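Local structure of amino acid ABC transporter, binding protein (Thermus thermophilus, 3VV5) at residues Ser102-Thr116 and Glu215-Leu229. The protein binds amino acids such as the lysine analogue L-thialysine, (S)-2-aminoethyl-L-cysteine, as the solute-binding component of an ABC uptake transporter. Sequence-based numbering, arbitrary orientation.
Sequences SHGITEERARAVDFT and ERVAMAVAKGNKSLL. With SLZ (L-thialysine), chain C.
D114 and V221 form an antiparallel hydrogen-bonded pair (V221 N to D114 O 2.9 Å), F115 faces A220 as the adjoining non-hydrogen-bonded pair, and strand 215-222 also takes G104 opposite V217, so one long strand carries both ends of segment 102-116 about helix 107-112. The D114 carboxylate makes salt bridges to K223 NZ (2.9 Å from OD1) and to K226 NZ at OD2, plus a hydrogen bond from G224 N (2.6 Å to OD2); all three donors lie out of its plane, G224 N and K226 NZ on opposite faces. K223 also gives NZ to A110 O (2.8 Å), near the end of helix 107-112. Shortening D114 to an alanine is likely to leave both lysines without their shared anion and the A222-N225 turn without its grip through G224 N. I105 CG1 lies 3.7 Å above one face of the F115 ring and V113 CG2 over the opposite, both toward the rim, with M219 O at the ring edge. With OG1 between its backbone N and carbonyl carbon (chi1 61°), T116 turns the hydroxyl toward M219 N, a bent bond of 3.2 Å. Nearby, I105 CD1 lies over one face of the R216 guanidinium. At the ligand end, R109 holds the thialysine carboxylate with two nearly straight bonds (NH1 to OXT 176°), G104 N adds a third, and E215 OE2 takes the ligand N at 2.9 Å. Such pairing is consistent with recognition of an α-amino acid by its carboxylate and amino group, in the ligand pocket at one end of this strand pairing.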
# COMPACT_ATOMS: atom_id res chain seq x y z
N SER A 102 -1.84 -1.23 -1.56
CA SER A 102 -1.82 -0.27 -0.45
C SER A 102 -2.24 1.15 -0.83
O SER A 102 -1.73 2.11 -0.24
CB SER A 102 -0.43 -0.28 0.23
OG SER A 102 -0.20 -1.51 0.90
N HIS A 103 -3.16 1.31 -1.78
CA HIS A 103 -3.63 2.65 -2.15
C HIS A 103 -4.54 3.22 -1.09
O HIS A 103 -5.60 2.65 -0.81
CB HIS A 103 -4.38 2.66 -3.49
CG HIS A 103 -3.52 2.39 -4.68
ND1 HIS A 103 -2.94 3.40 -5.43
CD2 HIS A 103 -3.14 1.23 -5.25
CE1 HIS A 103 -2.24 2.86 -6.42
NE2 HIS A 103 -2.36 1.55 -6.34
N GLY A 104 -4.14 4.34 -0.53
CA GLY A 104 -5.04 5.12 0.30
C GLY A 104 -6.11 5.74 -0.58
O GLY A 104 -5.86 6.09 -1.71
N ILE A 105 -7.33 5.82 -0.07
CA ILE A 105 -8.42 6.47 -0.79
C ILE A 105 -8.21 7.97 -0.66
O ILE A 105 -8.05 8.47 0.45
CB ILE A 105 -9.79 6.09 -0.22
CG1 ILE A 105 -10.06 4.59 -0.43
CG2 ILE A 105 -10.92 6.93 -0.86
CD1 ILE A 105 -11.25 4.05 0.38
N THR A 106 -8.17 8.65 -1.81
CA THR A 106 -8.14 10.13 -1.86
C THR A 106 -9.21 10.63 -2.84
O THR A 106 -9.69 9.85 -3.67
CB THR A 106 -6.77 10.66 -2.33
OG1 THR A 106 -6.59 10.32 -3.71
CG2 THR A 106 -5.63 10.05 -1.50
N GLU A 107 -9.56 11.91 -2.77
CA GLU A 107 -10.56 12.46 -3.69
C GLU A 107 -10.19 12.21 -5.14
O GLU A 107 -11.01 11.72 -5.90
CB GLU A 107 -10.76 13.98 -3.48
CG GLU A 107 -11.63 14.61 -4.58
CD GLU A 107 -11.86 16.10 -4.40
OE1 GLU A 107 -13.05 16.52 -4.35
OE2 GLU A 107 -10.87 16.86 -4.31
N GLU A 108 -8.96 12.56 -5.50
CA GLU A 108 -8.43 12.49 -6.87
C GLU A 108 -8.38 11.08 -7.40
O GLU A 108 -8.75 10.83 -8.56
CB GLU A 108 -7.03 13.14 -6.94
CG GLU A 108 -7.08 14.66 -7.03
CD GLU A 108 -6.16 15.38 -6.03
OE1 GLU A 108 -4.95 15.04 -5.95
OE2 GLU A 108 -6.66 16.29 -5.32
N ARG A 109 -7.89 10.15 -6.57
CA ARG A 109 -7.85 8.75 -6.98
C ARG A 109 -9.25 8.14 -7.13
O ARG A 109 -9.45 7.32 -8.01
CB ARG A 109 -7.04 7.90 -6.01
CG ARG A 109 -5.53 8.07 -6.08
CD ARG A 109 -4.89 7.39 -4.87
NE ARG A 109 -3.43 7.49 -4.86
CZ ARG A 109 -2.65 7.01 -3.89
NH1 ARG A 109 -3.19 6.38 -2.85
NH2 ARG A 109 -1.32 7.16 -3.97
N ALA A 110 -10.18 8.52 -6.24
CA ALA A 110 -11.56 8.00 -6.25
C ALA A 110 -12.35 8.40 -7.51
O ALA A 110 -13.29 7.72 -7.91
CB ALA A 110 -12.30 8.40 -5.01
N ARG A 111 -11.96 9.52 -8.11
CA ARG A 111 -12.44 9.87 -9.45
C ARG A 111 -11.87 8.95 -10.52
O ARG A 111 -12.63 8.43 -11.36
CB ARG A 111 -12.08 11.32 -9.78
CG ARG A 111 -12.68 12.32 -8.85
CD ARG A 111 -12.62 13.70 -9.49
NE ARG A 111 -12.24 14.74 -8.53
CZ ARG A 111 -11.00 15.20 -8.38
NH1 ARG A 111 -10.01 14.72 -9.13
NH2 ARG A 111 -10.75 16.14 -7.49
N ALA A 112 -10.56 8.73 -10.48
CA ALA A 112 -9.86 7.95 -11.50
C ALA A 112 -10.26 6.46 -11.53
O ALA A 112 -10.36 5.87 -12.61
CB ALA A 112 -8.32 8.11 -11.33
N VAL A 113 -10.43 5.86 -10.36
CA VAL A 113 -10.76 4.43 -10.27
C VAL A 113 -11.94 4.24 -9.32
O VAL A 113 -12.32 5.17 -8.60
CB VAL A 113 -9.51 3.57 -9.81
CG1 VAL A 113 -8.36 3.64 -10.85
CG2 VAL A 113 -9.03 3.99 -8.44
N ASP A 114 -12.53 3.04 -9.31
CA ASP A 114 -13.53 2.72 -8.29
C ASP A 114 -12.88 1.91 -7.16
O ASP A 114 -12.33 0.84 -7.41
CB ASP A 114 -14.71 1.93 -8.88
CG ASP A 114 -15.71 2.82 -9.61
OD1 ASP A 114 -16.01 3.94 -9.11
OD2 ASP A 114 -16.19 2.40 -10.67
N PHE A 115 -12.94 2.43 -5.94
CA PHE A 115 -12.36 1.74 -4.77
C PHE A 115 -13.39 0.83 -4.12
O PHE A 115 -14.58 1.20 -4.05
CB PHE A 115 -11.91 2.73 -3.70
CG PHE A 115 -10.60 3.42 -4.00
CD1 PHE A 115 -10.55 4.80 -4.13
CD2 PHE A 115 -9.40 2.67 -4.11
CE1 PHE A 115 -9.34 5.46 -4.40
CE2 PHE A 115 -8.22 3.31 -4.36
CZ PHE A 115 -8.19 4.71 -4.51
N THR A 116 -12.95 -0.33 -3.64
CA THR A 116 -13.76 -1.19 -2.79
C THR A 116 -13.88 -0.53 -1.40
O THR A 116 -13.20 0.49 -1.10
CB THR A 116 -13.10 -2.58 -2.62
OG1 THR A 116 -11.81 -2.40 -1.98
CG2 THR A 116 -12.88 -3.23 -3.97
N GLU A 215 -5.30 7.22 6.86
CA GLU A 215 -5.95 6.87 5.61
C GLU A 215 -6.60 5.49 5.65
O GLU A 215 -6.18 4.61 6.40
CB GLU A 215 -5.00 6.99 4.41
CG GLU A 215 -3.79 6.06 4.43
CD GLU A 215 -2.83 6.35 3.26
OE1 GLU A 215 -3.11 7.27 2.47
OE2 GLU A 215 -1.79 5.66 3.14
N ARG A 216 -7.63 5.35 4.84
CA ARG A 216 -8.30 4.09 4.54
C ARG A 216 -7.71 3.57 3.23
O ARG A 216 -7.64 4.31 2.25
CB ARG A 216 -9.81 4.32 4.41
CG ARG A 216 -10.51 4.82 5.68
CD ARG A 216 -12.03 5.09 5.47
NE ARG A 216 -12.29 6.02 4.36
CZ ARG A 216 -12.99 5.74 3.25
NH1 ARG A 216 -13.16 6.66 2.31
NH2 ARG A 216 -13.53 4.54 3.08
N VAL A 217 -7.26 2.32 3.23
CA VAL A 217 -6.56 1.72 2.09
C VAL A 217 -7.48 0.68 1.48
O VAL A 217 -8.11 -0.08 2.21
CB VAL A 217 -5.22 1.05 2.52
CG1 VAL A 217 -4.62 0.27 1.35
CG2 VAL A 217 -4.23 2.11 3.01
N ALA A 218 -7.56 0.68 0.15
CA ALA A 218 -8.55 -0.15 -0.56
C ALA A 218 -8.01 -0.71 -1.86
O ALA A 218 -7.01 -0.23 -2.39
CB ALA A 218 -9.82 0.65 -0.85
N MET A 219 -8.73 -1.73 -2.35
CA MET A 219 -8.51 -2.33 -3.65
C MET A 219 -9.19 -1.44 -4.66
O MET A 219 -10.07 -0.67 -4.30
CB MET A 219 -9.16 -3.72 -3.73
CG MET A 219 -8.45 -4.80 -2.95
SD MET A 219 -9.47 -6.29 -2.88
CE MET A 219 -10.61 -5.83 -1.56
N ALA A 220 -8.76 -1.52 -5.91
CA ALA A 220 -9.30 -0.66 -6.96
C ALA A 220 -9.63 -1.48 -8.17
O ALA A 220 -8.97 -2.47 -8.50
CB ALA A 220 -8.32 0.48 -7.33
N VAL A 221 -10.67 -1.03 -8.85
CA VAL A 221 -11.16 -1.62 -10.06
C VAL A 221 -11.15 -0.49 -11.11
O VAL A 221 -11.12 0.68 -10.75
CB VAL A 221 -12.55 -2.17 -9.67
CG1 VAL A 221 -13.69 -1.47 -10.33
CG2 VAL A 221 -12.58 -3.70 -9.65
N ALA A 222 -11.12 -0.82 -12.41
CA ALA A 222 -11.23 0.21 -13.45
C ALA A 222 -12.52 1.02 -13.27
O ALA A 222 -13.54 0.45 -12.91
CB ALA A 222 -11.20 -0.43 -14.83
N LYS A 223 -12.47 2.33 -13.52
CA LYS A 223 -13.62 3.19 -13.24
C LYS A 223 -14.84 2.65 -14.00
O LYS A 223 -14.74 2.32 -15.18
CB LYS A 223 -13.32 4.66 -13.59
CG LYS A 223 -14.49 5.65 -13.41
CD LYS A 223 -15.10 5.61 -12.01
CE LYS A 223 -14.52 6.67 -11.09
NZ LYS A 223 -15.16 6.69 -9.75
N GLY A 224 -15.96 2.49 -13.30
CA GLY A 224 -17.17 1.95 -13.93
C GLY A 224 -17.31 0.43 -13.97
O GLY A 224 -18.31 -0.09 -14.48
N ASN A 225 -16.29 -0.30 -13.50
CA ASN A 225 -16.39 -1.77 -13.45
C ASN A 225 -17.16 -2.22 -12.20
O ASN A 225 -16.61 -2.90 -11.31
CB ASN A 225 -15.01 -2.46 -13.56
CG ASN A 225 -15.12 -3.97 -13.78
OD1 ASN A 225 -16.22 -4.55 -13.78
ND2 ASN A 225 -13.98 -4.62 -13.97
N LYS A 226 -18.45 -1.85 -12.16
CA LYS A 226 -19.29 -2.09 -10.98
C LYS A 226 -19.54 -3.58 -10.75
O LYS A 226 -19.75 -4.01 -9.63
CB LYS A 226 -20.61 -1.30 -11.09
CG LYS A 226 -20.45 0.24 -10.99
CD LYS A 226 -20.00 0.67 -9.57
CE LYS A 226 -20.02 2.20 -9.31
NZ LYS A 226 -19.26 3.01 -10.33
N SER A 227 -19.50 -4.37 -11.83
CA SER A 227 -19.62 -5.83 -11.75
C SER A 227 -18.52 -6.43 -10.86
O SER A 227 -18.81 -7.11 -9.85
CB SER A 227 -19.56 -6.43 -13.16
OG SER A 227 -19.66 -7.84 -13.07
N LEU A 228 -17.26 -6.16 -11.21
CA LEU A 228 -16.14 -6.64 -10.39
C LEU A 228 -16.13 -6.00 -9.01
O LEU A 228 -15.88 -6.70 -8.02
CB LEU A 228 -14.78 -6.48 -11.09
CG LEU A 228 -13.54 -7.07 -10.40
CD1 LEU A 228 -13.74 -8.52 -9.95
CD2 LEU A 228 -12.33 -7.01 -11.32
N LEU A 229 -16.39 -4.69 -8.95
CA LEU A 229 -16.48 -3.97 -7.67
C LEU A 229 -17.40 -4.69 -6.64
O LEU A 229 -17.00 -4.92 -5.48
CB LEU A 229 -16.93 -2.51 -7.87
CG LEU A 229 -16.86 -1.57 -6.66
CD1 LEU A 229 -15.41 -1.35 -6.18
CD2 LEU A 229 -17.51 -0.25 -6.96
N SLZ C . -0.24 4.28 1.14
CA SLZ C . 0.55 4.66 -0.05
CB SLZ C . 0.84 3.42 -0.94
SG SLZ C . 2.51 2.69 -0.97
CD SLZ C . 2.11 1.32 -2.11
CE SLZ C . 3.27 0.45 -2.62
NZ SLZ C . 2.74 -0.89 -2.93
C SLZ C . -0.37 5.57 -0.87
O SLZ C . 0.16 6.39 -1.64
OXT SLZ C . -1.60 5.43 -0.70
O HOH W 1 -8.07 7.65 3.17